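Local coordinates for ABC transporter substrate-binding protein (Staphylococcus aureus subsp. aureus NCTC 8325, PDB 3UN6) that probably serves as the extracytoplasmic substrate-binding component of an ABC-type importer and binds zinc, its natural ligand being undefined, at residues W75-N83 and A90-S100; G248-V258 and L272-D283. One frame throughout, in Å; residues are numbered along the deposited sequence.

Interaction 1 of 2, residues W75-N83 and A90-S100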
loop_
_atom_site.group_PDB
_atom_site.type_symbol
_atom_site.label_atom_id
_atom_site.label_comp_id
_atom_site.label_asym_id
_atom_site.label_seq_id
_atom_site.Cartn_x
_atom_site.Cartn_y
_atom_site.Cartn_z
ATOM N N TRP A 75 6.933 8.095 -1.340
ATOM C CA TRP A 75 6.619 7.467 -2.621
ATOM C C TRP A 75 7.381 7.968 -3.855
ATOM O O TRP A 75 7.819 7.148 -4.670
ATOM C CB TRP A 75 5.122 7.480 -2.864
ATOM C CG TRP A 75 4.388 6.655 -1.866
ATOM C CD1 TRP A 75 3.582 7.107 -0.874
ATOM C CD2 TRP A 75 4.414 5.235 -1.748
ATOM N NE1 TRP A 75 3.085 6.059 -0.147
ATOM C CE2 TRP A 75 3.579 4.892 -0.671
ATOM C CE3 TRP A 75 5.049 4.214 -2.464
ATOM C CZ2 TRP A 75 3.359 3.579 -0.289
ATOM C CZ3 TRP A 75 4.845 2.916 -2.080
ATOM C CH2 TRP A 75 4.003 2.600 -0.997
ATOM N N PRO A 76 7.561 9.285 -4.005
ATOM C CA PRO A 76 8.328 9.729 -5.179
ATOM C C PRO A 76 9.758 9.156 -5.249
ATOM O O PRO A 76 10.177 8.716 -6.314
ATOM C CB PRO A 76 8.333 11.262 -5.030
ATOM C CG PRO A 76 7.033 11.544 -4.327
ATOM C CD PRO A 76 6.899 10.408 -3.323
ATOM N N ASP A 77 10.496 9.131 -4.136
ATOM C CA ASP A 77 11.845 8.529 -4.142
ATOM C C ASP A 77 11.814 7.063 -4.566
ATOM O O ASP A 77 12.677 6.588 -5.315
ATOM C CB ASP A 77 12.477 8.589 -2.768
ATOM C CG ASP A 77 12.930 9.969 -2.392
ATOM O OD1 ASP A 77 12.879 10.866 -3.260
ATOM O OD2 ASP A 77 13.343 10.148 -1.221
ATOM N N LEU A 78 10.835 6.339 -4.059
ATOM C CA LEU A 78 10.695 4.926 -4.397
ATOM C C LEU A 78 10.425 4.741 -5.924
ATOM O O LEU A 78 11.081 3.916 -6.584
ATOM C CB LEU A 78 9.630 4.272 -3.521
ATOM C CG LEU A 78 9.297 2.804 -3.800
ATOM C CD1 LEU A 78 8.781 2.088 -2.507
ATOM C CD2 LEU A 78 8.298 2.651 -4.929
HETATM N N MSE A 79 9.494 5.505 -6.478
HETATM C CA MSE A 79 9.181 5.421 -7.923
HETATM C C MSE A 79 10.380 5.817 -8.819
HETATM O O MSE A 79 10.595 5.212 -9.863
HETATM C CB MSE A 79 7.950 6.277 -8.266
HETATM C CG MSE A 79 6.645 5.753 -7.686
HETATM SE SE MSE A 79 6.307 3.847 -8.144
HETATM C CE MSE A 79 6.421 4.002 -10.116
ATOM N N ASP A 80 11.150 6.822 -8.414
ATOM C CA ASP A 80 12.368 7.205 -9.171
ATOM C C ASP A 80 13.390 6.060 -9.223
ATOM O O ASP A 80 13.999 5.805 -10.272
ATOM C CB ASP A 80 13.021 8.415 -8.550
ATOM C CG ASP A 80 12.140 9.636 -8.606
ATOM O OD1 ASP A 80 11.233 9.656 -9.462
ATOM O OD2 ASP A 80 12.353 10.572 -7.799
ATOM N N ALA A 81 13.587 5.373 -8.095
ATOM C CA ALA A 81 14.509 4.222 -8.056
ATOM C C ALA A 81 13.960 3.099 -8.943
ATOM O O ALA A 81 14.719 2.426 -9.650
ATOM C CB ALA A 81 14.737 3.729 -6.603
ATOM N N LEU A 82 12.645 2.894 -8.908
ATOM C CA LEU A 82 12.021 1.866 -9.731
ATOM C C LEU A 82 12.201 2.180 -11.224
ATOM O O LEU A 82 12.631 1.316 -11.998
ATOM C CB LEU A 82 10.530 1.739 -9.430
ATOM C CG LEU A 82 9.796 0.583 -10.131
ATOM C CD1 LEU A 82 10.349 -0.791 -9.738
ATOM C CD2 LEU A 82 8.286 0.656 -9.853
ATOM N N ASN A 83 11.876 3.402 -11.614
ATOM C CA ASN A 83 11.981 3.840 -13.024
ATOM C C ASN A 83 13.419 3.956 -13.567
ATOM O O ASN A 83 13.658 3.807 -14.773
ATOM C CB ASN A 83 11.257 5.183 -13.207
ATOM C CG ASN A 83 9.763 5.083 -12.962
ATOM O OD1 ASN A 83 9.146 4.029 -13.163
ATOM N ND2 ASN A 83 9.166 6.191 -12.527
ATOM N N ALA A 90 9.118 -3.485 -6.535
ATOM C CA ALA A 90 8.700 -2.747 -5.363
ATOM C C ALA A 90 7.278 -3.053 -4.934
ATOM O O ALA A 90 6.471 -3.508 -5.741
ATOM C CB ALA A 90 8.785 -1.250 -5.676
ATOM N N SER A 91 6.997 -2.838 -3.645
ATOM C CA SER A 91 5.610 -2.853 -3.140
ATOM C C SER A 91 5.220 -1.378 -3.245
ATOM O O SER A 91 5.899 -0.527 -2.676
ATOM C CB SER A 91 5.529 -3.339 -1.689
ATOM O OG SER A 91 4.182 -3.413 -1.269
ATOM N N THR A 92 4.157 -1.066 -3.981
ATOM C CA THR A 92 3.820 0.334 -4.263
ATOM C C THR A 92 2.335 0.594 -4.454
ATOM O O THR A 92 1.546 -0.324 -4.694
ATOM C CB THR A 92 4.617 0.825 -5.540
ATOM O OG1 THR A 92 4.502 2.253 -5.708
ATOM C CG2 THR A 92 4.121 0.133 -6.792
ATOM N N LEU A 93 1.955 1.857 -4.327
ATOM C CA LEU A 93 0.570 2.272 -4.541
ATOM C C LEU A 93 0.156 1.842 -5.967
ATOM O O LEU A 93 0.879 2.099 -6.943
ATOM C CB LEU A 93 0.436 3.783 -4.421
ATOM C CG LEU A 93 0.899 4.390 -3.094
ATOM C CD1 LEU A 93 0.798 5.902 -3.212
ATOM C CD2 LEU A 93 0.086 3.837 -1.909
ATOM N N ILE A 94 -1.002 1.190 -6.081
ATOM C CA ILE A 94 -1.433 0.667 -7.378
ATOM C C ILE A 94 -1.727 1.776 -8.389
ATOM O O ILE A 94 -1.441 1.616 -9.573
ATOM C CB ILE A 94 -2.620 -0.373 -7.233
ATOM C CG1 ILE A 94 -2.855 -1.103 -8.560
ATOM C CG2 ILE A 94 -3.903 0.293 -6.700
ATOM C CD1 ILE A 94 -4.041 -2.109 -8.535
ATOM N N GLU A 95 -2.254 2.919 -7.921
ATOM C CA GLU A 95 -2.613 4.014 -8.823
ATOM C C GLU A 95 -1.369 4.677 -9.350
ATOM O O GLU A 95 -1.327 5.062 -10.501
ATOM C CB GLU A 95 -3.523 5.074 -8.152
ATOM C CG GLU A 95 -4.951 4.578 -7.729
ATOM C CD GLU A 95 -5.005 3.831 -6.386
ATOM O OE1 GLU A 95 -3.946 3.641 -5.734
ATOM O OE2 GLU A 95 -6.125 3.451 -5.960
ATOM N N LEU A 96 -0.362 4.800 -8.484
ATOM C CA LEU A 96 0.940 5.414 -8.808
ATOM C C LEU A 96 1.650 4.590 -9.873
ATOM O O LEU A 96 2.203 5.130 -10.844
ATOM C CB LEU A 96 1.791 5.508 -7.534
ATOM C CG LEU A 96 3.144 6.212 -7.619
ATOM C CD1 LEU A 96 3.030 7.608 -8.258
ATOM C CD2 LEU A 96 3.789 6.276 -6.208
ATOM N N ALA A 97 1.640 3.277 -9.667
ATOM C CA ALA A 97 2.194 2.318 -10.630
ATOM C C ALA A 97 1.398 2.347 -11.973
ATOM O O ALA A 97 1.972 2.281 -13.045
ATOM C CB ALA A 97 2.192 0.914 -10.014
HETATM N N MSE A 98 0.073 2.460 -11.899
HETATM C CA MSE A 98 -0.773 2.555 -13.107
HETATM C C MSE A 98 -0.459 3.823 -13.924
HETATM O O MSE A 98 -0.408 3.794 -15.143
HETATM C CB MSE A 98 -2.256 2.573 -12.714
HETATM C CG MSE A 98 -2.804 1.231 -12.260
HETATM SE SE MSE A 98 -4.477 1.348 -11.235
HETATM C CE MSE A 98 -5.584 2.126 -12.627
ATOM N N LYS A 99 -0.274 4.944 -13.233
ATOM C CA LYS A 99 0.050 6.211 -13.875
ATOM C C LYS A 99 1.411 6.104 -14.549
ATOM O O LYS A 99 1.563 6.482 -15.699
ATOM C CB LYS A 99 0.064 7.339 -12.841
ATOM C CG LYS A 99 0.565 8.666 -13.357
ATOM C CD LYS A 99 -0.323 9.229 -14.432
ATOM C CE LYS A 99 0.217 10.577 -14.903
ATOM N NZ LYS A 99 -0.531 11.134 -16.062
ATOM N N SER A 100 2.389 5.576 -13.825
ATOM C CA SER A 100 3.719 5.374 -14.358
ATOM C C SER A 100 3.600 4.480 -15.603
ATOM O O SER A 100 4.208 4.745 -16.639
ATOM C CB SER A 100 4.620 4.753 -13.296
ATOM O OG SER A 100 5.958 4.698 -13.761
#

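Interaction 2 of 2, residues G248-V258 and L272-D283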
loop_
_atom_site.group_PDB
_atom_site.type_symbol
_atom_site.label_atom_id
_atom_site.label_comp_id
_atom_site.label_asym_id
_atom_site.label_seq_id
_atom_site.Cartn_x
_atom_site.Cartn_y
_atom_site.Cartn_z
ATOM N N GLY A 248 2.436 -15.155 1.946
ATOM C CA GLY A 248 1.133 -14.524 2.055
ATOM C C GLY A 248 0.172 -15.299 2.921
ATOM O O GLY A 248 -0.598 -14.707 3.676
ATOM N N PHE A 249 0.233 -16.614 2.831
ATOM C CA PHE A 249 -0.618 -17.477 3.655
ATOM C C PHE A 249 -0.074 -17.618 5.075
ATOM O O PHE A 249 -0.848 -17.667 6.020
ATOM C CB PHE A 249 -0.833 -18.823 2.980
ATOM C CG PHE A 249 -1.659 -18.726 1.719
ATOM C CD1 PHE A 249 -3.035 -18.629 1.791
ATOM C CD2 PHE A 249 -1.055 -18.708 0.469
ATOM C CE1 PHE A 249 -3.812 -18.522 0.632
ATOM C CE2 PHE A 249 -1.812 -18.599 -0.697
ATOM C CZ PHE A 249 -3.200 -18.506 -0.613
ATOM N N LYS A 250 1.243 -17.675 5.232
ATOM C CA LYS A 250 1.849 -17.677 6.581
ATOM C C LYS A 250 1.406 -16.440 7.391
ATOM O O LYS A 250 1.216 -16.507 8.611
ATOM C CB LYS A 250 3.383 -17.646 6.491
ATOM C CG LYS A 250 4.093 -18.959 6.534
ATOM C CD LYS A 250 3.982 -19.588 7.930
ATOM C CE LYS A 250 4.964 -20.723 8.111
ATOM N NZ LYS A 250 4.898 -21.695 6.984
HETATM N N MSE A 251 1.243 -15.326 6.684
HETATM C CA MSE A 251 0.894 -14.031 7.279
HETATM C C MSE A 251 -0.542 -13.898 7.753
HETATM O O MSE A 251 -0.900 -12.875 8.346
HETATM C CB MSE A 251 1.230 -12.915 6.312
HETATM C CG MSE A 251 2.730 -12.708 6.107
HETATM SE SE MSE A 251 3.643 -11.821 7.630
HETATM C CE MSE A 251 3.034 -9.999 7.365
ATOM N N ASN A 252 -1.366 -14.900 7.475
ATOM C CA ASN A 252 -2.731 -14.928 7.999
ATOM C C ASN A 252 -2.689 -15.098 9.505
ATOM O O ASN A 252 -3.513 -14.539 10.234
ATOM C CB ASN A 252 -3.539 -16.079 7.397
ATOM C CG ASN A 252 -4.064 -15.763 6.017
ATOM O OD1 ASN A 252 -4.361 -14.607 5.700
ATOM N ND2 ASN A 252 -4.241 -16.802 5.201
ATOM N N ASP A 253 -1.751 -15.916 9.970
ATOM C CA ASP A 253 -1.570 -16.097 11.380
ATOM C C ASP A 253 -1.116 -14.748 11.951
ATOM O O ASP A 253 -0.027 -14.277 11.628
ATOM C CB ASP A 253 -0.519 -17.161 11.647
ATOM C CG ASP A 253 -0.149 -17.248 13.115
ATOM O OD1 ASP A 253 -0.711 -16.458 13.897
ATOM O OD2 ASP A 253 0.706 -18.075 13.486
ATOM N N ARG A 254 -1.953 -14.128 12.786
ATOM C CA ARG A 254 -1.623 -12.815 13.383
ATOM C C ARG A 254 -0.385 -12.713 14.252
ATOM O O ARG A 254 0.237 -11.645 14.287
ATOM C CB ARG A 254 -2.783 -12.220 14.186
ATOM C CG ARG A 254 -3.450 -11.052 13.498
ATOM C CD ARG A 254 -4.424 -11.436 12.429
ATOM N NE ARG A 254 -4.889 -10.224 11.752
ATOM C CZ ARG A 254 -6.020 -10.126 11.067
ATOM N NH1 ARG A 254 -6.339 -8.979 10.487
ATOM N NH2 ARG A 254 -6.845 -11.158 10.976
ATOM N N LYS A 255 -0.047 -13.765 14.987
ATOM C CA LYS A 255 1.156 -13.702 15.818
ATOM C C LYS A 255 2.347 -13.435 14.911
ATOM O O LYS A 255 3.166 -12.583 15.214
ATOM C CB LYS A 255 1.415 -14.983 16.623
ATOM C CG LYS A 255 2.772 -14.932 17.364
ATOM C CD LYS A 255 3.190 -16.260 17.969
ATOM C CE LYS A 255 4.653 -16.219 18.436
ATOM N NZ LYS A 255 5.097 -17.516 19.023
ATOM N N GLN A 256 2.425 -14.198 13.818
ATOM C CA GLN A 256 3.494 -14.070 12.829
ATOM C C GLN A 256 3.590 -12.697 12.180
ATOM O O GLN A 256 4.687 -12.159 12.072
ATOM C CB GLN A 256 3.367 -15.143 11.735
ATOM C CG GLN A 256 4.310 -16.357 11.909
ATOM C CD GLN A 256 5.785 -16.025 11.535
ATOM O OE1 GLN A 256 6.167 -14.853 11.415
ATOM N NE2 GLN A 256 6.598 -17.063 11.346
ATOM N N SER A 257 2.474 -12.132 11.732
ATOM C CA SER A 257 2.545 -10.835 11.061
ATOM C C SER A 257 3.091 -9.775 12.019
ATOM O O SER A 257 3.883 -8.919 11.602
ATOM C CB SER A 257 1.200 -10.409 10.461
ATOM O OG SER A 257 0.172 -10.412 11.435
ATOM N N VAL A 258 2.683 -9.847 13.288
ATOM C CA VAL A 258 3.183 -8.920 14.312
ATOM C C VAL A 258 4.678 -9.124 14.497
ATOM O O VAL A 258 5.441 -8.177 14.436
ATOM C CB VAL A 258 2.465 -9.082 15.708
ATOM C CG1 VAL A 258 3.174 -8.238 16.786
ATOM C CG2 VAL A 258 0.957 -8.697 15.605
ATOM N N LEU A 272 2.089 -1.978 16.349
ATOM C CA LEU A 272 2.094 -2.960 15.260
ATOM C C LEU A 272 1.019 -4.057 15.430
ATOM O O LEU A 272 0.559 -4.626 14.433
ATOM C CB LEU A 272 3.498 -3.546 15.058
ATOM C CG LEU A 272 4.521 -2.513 14.547
ATOM C CD1 LEU A 272 5.920 -3.065 14.693
ATOM C CD2 LEU A 272 4.228 -2.090 13.081
ATOM N N THR A 273 0.617 -4.322 16.676
ATOM C CA THR A 273 -0.483 -5.259 16.943
ATOM C C THR A 273 -1.771 -4.632 16.411
ATOM O O THR A 273 -2.540 -5.277 15.704
ATOM C CB THR A 273 -0.597 -5.573 18.428
ATOM O OG1 THR A 273 0.622 -6.195 18.843
ATOM C CG2 THR A 273 -1.758 -6.537 18.690
ATOM N N GLN A 274 -1.999 -3.360 16.730
ATOM C CA GLN A 274 -3.162 -2.655 16.194
ATOM C C GLN A 274 -3.124 -2.643 14.646
ATOM O O GLN A 274 -4.136 -2.899 13.980
ATOM C CB GLN A 274 -3.205 -1.224 16.746
ATOM C CG GLN A 274 -4.327 -0.352 16.168
ATOM C CD GLN A 274 -4.426 0.967 16.905
ATOM O OE1 GLN A 274 -4.106 1.039 18.082
ATOM N NE2 GLN A 274 -4.869 1.999 16.228
ATOM N N SER A 275 -1.943 -2.365 14.089
ATOM C CA SER A 275 -1.745 -2.284 12.645
ATOM C C SER A 275 -2.026 -3.616 11.956
ATOM O O SER A 275 -2.697 -3.662 10.918
ATOM C CB SER A 275 -0.314 -1.837 12.350
ATOM O OG SER A 275 -0.076 -0.519 12.865
ATOM N N ALA A 276 -1.515 -4.689 12.556
ATOM C CA ALA A 276 -1.675 -6.021 12.024
ATOM C C ALA A 276 -3.107 -6.529 12.176
ATOM O O ALA A 276 -3.597 -7.265 11.310
ATOM C CB ALA A 276 -0.697 -6.975 12.714
ATOM N N ALA A 277 -3.779 -6.128 13.257
ATOM C CA ALA A 277 -5.150 -6.546 13.488
ATOM C C ALA A 277 -6.052 -6.139 12.323
ATOM O O ALA A 277 -6.946 -6.895 11.977
ATOM C CB ALA A 277 -5.691 -5.988 14.790
ATOM N N TRP A 278 -5.799 -4.983 11.698
ATOM C CA TRP A 278 -6.669 -4.493 10.611
ATOM C C TRP A 278 -6.157 -4.724 9.186
ATOM O O TRP A 278 -6.765 -4.247 8.219
ATOM C CB TRP A 278 -7.016 -3.006 10.841
ATOM C CG TRP A 278 -7.846 -2.797 12.065
ATOM C CD1 TRP A 278 -7.397 -2.650 13.365
ATOM C CD2 TRP A 278 -9.276 -2.795 12.135
ATOM N NE1 TRP A 278 -8.461 -2.531 14.213
ATOM C CE2 TRP A 278 -9.625 -2.610 13.490
ATOM C CE3 TRP A 278 -10.295 -2.900 11.181
ATOM C CZ2 TRP A 278 -10.940 -2.516 13.911
ATOM C CZ3 TRP A 278 -11.603 -2.808 11.599
ATOM C CH2 TRP A 278 -11.919 -2.624 12.954
ATOM N N THR A 279 -5.062 -5.469 9.051
ATOM C CA THR A 279 -4.509 -5.795 7.755
ATOM C C THR A 279 -4.677 -7.305 7.582
ATOM O O THR A 279 -4.686 -8.032 8.555
ATOM C CB THR A 279 -3.023 -5.391 7.656
ATOM O OG1 THR A 279 -2.860 -4.039 8.110
ATOM C CG2 THR A 279 -2.517 -5.494 6.204
ATOM N N SER A 280 -4.885 -7.771 6.360
ATOM C CA SER A 280 -4.944 -9.218 6.119
ATOM C C SER A 280 -4.098 -9.513 4.893
ATOM O O SER A 280 -3.711 -8.599 4.153
ATOM C CB SER A 280 -6.382 -9.741 5.985
ATOM O OG SER A 280 -6.926 -9.440 4.719
ATOM N N TYR A 281 -3.750 -10.777 4.708
ATOM C CA TYR A 281 -2.939 -11.192 3.572
ATOM C C TYR A 281 -3.618 -12.395 2.878
ATOM O O TYR A 281 -4.676 -12.231 2.295
ATOM C CB TYR A 281 -1.504 -11.465 4.036
ATOM C CG TYR A 281 -0.883 -10.256 4.696
ATOM C CD1 TYR A 281 -0.148 -9.334 3.955
ATOM C CD2 TYR A 281 -1.064 -10.006 6.052
ATOM C CE1 TYR A 281 0.405 -8.220 4.550
ATOM C CE2 TYR A 281 -0.520 -8.889 6.658
ATOM C CZ TYR A 281 0.215 -7.996 5.906
ATOM O OH TYR A 281 0.753 -6.853 6.476
ATOM N N GLY A 282 -3.022 -13.579 2.912
ATOM C CA GLY A 282 -3.646 -14.756 2.280
ATOM C C GLY A 282 -3.542 -14.790 0.761
ATOM O O GLY A 282 -2.440 -14.757 0.192
ATOM N N ASP A 283 -4.690 -14.898 0.099
ATOM C CA ASP A 283 -4.735 -14.938 -1.354
ATOM C C ASP A 283 -4.453 -13.541 -1.860
ATOM O O ASP A 283 -5.257 -12.626 -1.657
ATOM C CB ASP A 283 -6.113 -15.425 -1.814
ATOM C CG ASP A 283 -6.242 -15.509 -3.325
ATOM O OD1 ASP A 283 -5.370 -14.988 -4.062
ATOM O OD2 ASP A 283 -7.244 -16.086 -3.771
HETATM O O HOH W 1 -1.985 -9.011 9.926
#

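Interaction 1 of 2, residues W75-N83 and A90-S100
The indole of Trp-75 lies flat against Leu-93, whose side chain meets it at about a right angle. CD1 of Leu-93 stands 3.7 Å from the centroid of the five-membered ring of Trp-75, only 3° off the ring normal, a nearly ideal CH-pi contact, while CG and CD2 of Leu-93 reach on to CE2 and CZ2. The rim of the same indole runs into the strand: CZ3 of Trp-75 approaches the carbonyl O of Ser-91, in the ring plane, at 3.6 Å. With chi1 of Trp-75 at -64°, CG lies beside the backbone N, and the ring extends from the first turn of helix 75-83 over the end of strand 89-93. This is a beta-alpha-beta crossover of the periplasmic binding protein fold, in which helix 75-83 connects parallel strands 66-71 and 89-93, with strand 36-41 between the two in the sheet. The side chain of Trp-75 is about 4 Å from a bound zinc ion, and that of Leu-93 about as far from those of the zinc ligands Cys-220 and Cys-221. Further along the helix, the chains of selenomethionine Met-79 and Leu-96 run alongside each other in opposing senses; CG of Met-79 sits tightly against CD2 of Leu-96, at 3.3 Å. Bends at chi2 and chi3 fold the Met-79 chain back, bringing SE to 3.4 Å from OG1 of Thr-92 and CE against CB of Ser-100. That threonine hydroxyl is buried without a polar partner in the model. At the margin, where Asn-83 is exposed, Ser-100 OG donates a weak hydrogen bond to Asn-83 OD1.

Interaction 2 of 2, residues G248-V258 and L272-D283
A turn between two helices is fastened here to the segment that leaves helix 269-277 and passes through the short strand 279-280, where the side chain of Thr-279 is about 5 Å from that of the zinc ligand His-46. Gly-282 N donates to Gly-248 O over 2.8 Å. Phe-249 lays one ring face over the peptide of Gly-282, with CE1 3.7 Å from its C atom. Selenomethionine Met-251, bent at chi2 and chi3, puts CE over a face of Tyr-281, 4.0 Å from the ring centroid, a CH-pi contact, with SE more distant above the same ring in a Met-aromatic contact; Tyr-281 OH is held by Thr-45 O. The two helices are joined by a type I beta turn from Lys-250 to Asp-253, which leads into helix 254-264, whose N-cap Asp-253 accepts from Lys-255 N through OD1. Arg-254, bent at chi2 (80°), brings its guanidinium to the C-terminal end of helix 269-277. There NE donates to Ala-276 O over 3.3 Å, the acceptor lying in the guanidinium plane, while Thr-279 N reaches that oxygen from its opposite face. A water links Ala-276 O with Ser-257 OG, and CG2 of Val-258 packs on CB of Ala-276, 3.7 Å away.

Interaction 1 closes before interaction 2 opens along the chain, and the two lie on opposite sides of its centre, with their centres about 24 Å and their nearest atoms about 8 Å apart. The 75-83/90-100 contact belongs to the five-stranded sheet through strand 89-93, whereas 248-258/272-283 joins later helices to strand 279-280, which pairs with strand 112-122 in the other sheet. What they share is proximity to the metal site: Trp-75 and Leu-93 pack beside the zinc region, and the side chain of Thr-279 is about 5 Å from that of His-46. Interaction 1 thus borders the zinc directly, whereas interaction 2 lies near its ligand, with the Thr-279 side chain about 9 Å from the ion.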